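Local coordinates for lipopolysaccharide export system protein LptH (Pseudomonas aeruginosa, PDB 4UU4) that binds lipopolysaccharide and is required to carry it across the periplasm from the inner membrane to the outer membrane, at residues A[159-162]-A[163-167]. Residues are numbered along the deposited sequence; the frame is centred on the assembly and turned at random.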
ATOM      1  N   SER A 159      14.462   9.790  -3.561  1.00 28.22           N
ATOM      2  CA  SER A 159      14.165  10.557  -4.763  1.00 40.14           C
ATOM      3  C   SER A 159      13.359  11.805  -4.434  1.00 40.34           C
ATOM      4  O   SER A 159      12.132  11.782  -4.479  1.00 42.17           O
ATOM      5  CB  SER A 159      13.403   9.701  -5.774  1.00 37.80           C
ATOM      6  OG  SER A 159      14.211   8.639  -6.242  1.00 58.46           O
ATOM      7  N   PRO A 160      14.061  12.905  -4.101  1.00 34.52           N
ATOM      8  CA  PRO A 160      13.402  14.175  -3.758  1.00 36.08           C
ATOM      9  C   PRO A 160      12.507  14.709  -4.870  1.00 34.52           C
ATOM     10  O   PRO A 160      12.916  14.772  -6.028  1.00 33.47           O
ATOM     11  CB  PRO A 160      14.585  15.119  -3.529  1.00 40.37           C
ATOM     12  CG  PRO A 160      15.705  14.216  -3.127  1.00 41.13           C
ATOM     13  CD  PRO A 160      15.518  12.981  -3.948  1.00 36.97           C
ATOM     14  N   ARG A 161      11.287  15.085  -4.506  1.00 36.07           N
ATOM     15  CA  ARG A 161      10.312  15.597  -5.463  1.00 34.18           C
ATOM     16  C   ARG A 161       9.401  16.617  -4.778  1.00 29.76           C
ATOM     17  O   ARG A 161       8.284  16.292  -4.383  1.00 28.92           O
ATOM     18  CB  ARG A 161       9.485  14.444  -6.033  1.00 32.78           C
ATOM     19  CG  ARG A 161       8.630  14.809  -7.231  1.00 35.64           C
ATOM     20  CD  ARG A 161       7.611  13.720  -7.533  1.00 37.11           C
ATOM     21  NE  ARG A 161       6.809  14.035  -8.711  1.00 36.49           N
ATOM     22  CZ  ARG A 161       7.015  13.516  -9.917  1.00 42.34           C
ATOM     23  NH1 ARG A 161       7.997  12.645 -10.111  1.00 43.18           N
ATOM     24  NH2 ARG A 161       6.233  13.864 -10.931  1.00 52.23           N
ATOM     25  N   PRO A 162       9.889  17.857  -4.626  1.00 36.36           N
ATOM     26  CA  PRO A 162       9.200  18.921  -3.879  1.00 41.47           C
ATOM     27  C   PRO A 162       7.869  19.354  -4.495  1.00 40.97           C
ATOM     28  O   PRO A 162       7.075  20.019  -3.830  1.00 40.60           O
ATOM     29  CB  PRO A 162      10.203  20.080  -3.921  1.00 42.91           C
ATOM     30  CG  PRO A 162      11.527  19.428  -4.184  1.00 36.46           C
ATOM     31  CD  PRO A 162      11.213  18.293  -5.099  1.00 33.53           C
ATOM     32  N   ARG A 163       7.638  18.981  -5.748  1.00 37.96           N
ATOM     33  CA  ARG A 163       6.395  19.298  -6.439  1.00 33.48           C
ATOM     34  C   ARG A 163       5.742  18.019  -6.956  1.00 30.32           C
ATOM     35  O   ARG A 163       6.424  17.122  -7.449  1.00 28.92           O
ATOM     36  CB  ARG A 163       6.666  20.252  -7.609  1.00 34.58           C
ATOM     37  CG  ARG A 163       7.279  21.590  -7.215  1.00 37.44           C
ATOM     38  CD  ARG A 163       6.215  22.619  -6.870  1.00 39.45           C
ATOM     39  NE  ARG A 163       5.533  23.129  -8.057  1.00 40.56           N
ATOM     40  CZ  ARG A 163       4.494  23.958  -8.027  1.00 42.62           C
ATOM     41  NH1 ARG A 163       4.006  24.373  -6.868  1.00 43.79           N
ATOM     42  NH2 ARG A 163       3.936  24.367  -9.155  1.00 43.97           N
ATOM     43  N   ILE A 164       4.422  17.940  -6.849  1.00 31.60           N
ATOM     44  CA  ILE A 164       3.685  16.782  -7.345  1.00 28.30           C
ATOM     45  C   ILE A 164       3.185  16.990  -8.779  1.00 35.51           C
ATOM     46  O   ILE A 164       3.037  18.121  -9.245  1.00 35.71           O
ATOM     47  CB  ILE A 164       2.479  16.467  -6.448  1.00 28.07           C
ATOM     48  CG1 ILE A 164       1.482  17.617  -6.474  1.00 30.62           C
ATOM     49  CG2 ILE A 164       2.915  16.224  -5.018  1.00 33.32           C
ATOM     50  CD1 ILE A 164       0.418  17.479  -5.428  1.00 40.98           C
ATOM     51  N   ASP A 165       2.931  15.889  -9.476  1.00 35.50           N
ATOM     52  CA  ASP A 165       2.390  15.956 -10.828  1.00 33.07           C
ATOM     53  C   ASP A 165       1.044  15.247 -10.906  1.00 36.01           C
ATOM     54  O   ASP A 165       0.810  14.257 -10.216  1.00 42.53           O
ATOM     55  CB  ASP A 165       3.362  15.341 -11.837  1.00 46.20           C
ATOM     56  CG  ASP A 165       4.041  16.385 -12.700  1.00 66.57           C
ATOM     57  OD1 ASP A 165       3.352  17.015 -13.529  1.00 73.64           O
ATOM     58  OD2 ASP A 165       5.268  16.573 -12.555  1.00 76.16           O
ATOM     59  N   MET A 166       0.172  15.759 -11.764  1.00 32.84           N
ATOM     60  CA  MET A 166      -1.170  15.224 -11.915  1.00 34.54           C
ATOM     61  C   MET A 166      -1.571  15.242 -13.383  1.00 42.64           C
ATOM     62  O   MET A 166      -1.370  16.240 -14.069  1.00 40.61           O
ATOM     63  CB  MET A 166      -2.149  16.073 -11.101  1.00 50.40           C
ATOM     64  CG  MET A 166      -3.610  15.695 -11.274  1.00 50.71           C
ATOM     65  SD  MET A 166      -3.920  13.976 -10.848  1.00 68.37           S
ATOM     66  CE  MET A 166      -5.661  13.842 -11.232  1.00 91.93           C
ATOM     67  N   VAL A 167      -2.128  14.138 -13.872  1.00 38.71           N
ATOM     68  CA  VAL A 167      -2.711  14.129 -15.210  1.00 51.96           C
ATOM     69  C   VAL A 167      -4.107  13.517 -15.232  1.00 50.42           C
ATOM     70  O   VAL A 167      -4.329  12.412 -14.736  1.00 47.52           O
ATOM     71  CB  VAL A 167      -1.810  13.427 -16.249  1.00 42.06           C
ATOM     72  CG1 VAL A 167      -0.594  14.282 -16.569  1.00 52.01           C
ATOM     73  CG2 VAL A 167      -1.387  12.074 -15.755  1.00 46.45           C
TER
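The bend that leads into the C-terminal edge strand of the LptH beta-jellyroll is spanned by a local salt bridge from Arg161 to Asp165, four residues further along the chain. NH2 of Arg161 lies 3.3 Å from OD2 of Asp165. The two side chains cross at about a right angle, with the guanidinium and carboxylate planes 75° apart; OD2 approaches the guanidinium obliquely, through the one nitrogen NH2. CB of Asp165 sits in the guanidinium plane at its edge, 3.4 Å from the same NH2. With CG anti to the backbone N (chi1 -168°) and the chain extended as far as NE, the Arg161 side chain runs across the inside of the bend toward Asp165. On the way it passes the carbonyl of Arg163, whose O is 3.4 Å from NE of Arg161. Pro162 makes the corner, and the chain then enters strand 165-167, which lies antiparallel to strand 131-135 at the margin of one of the two jellyroll sheets; backbone hydrogen bonds join Asp165 to Glu134 and Val167 to Thr132. The backbone N of Arg161 also donates to the carboxylate of Glu136, just after strand 131-135, and its NH2 has a second, long and weak ion pair with Glu134 on that strand.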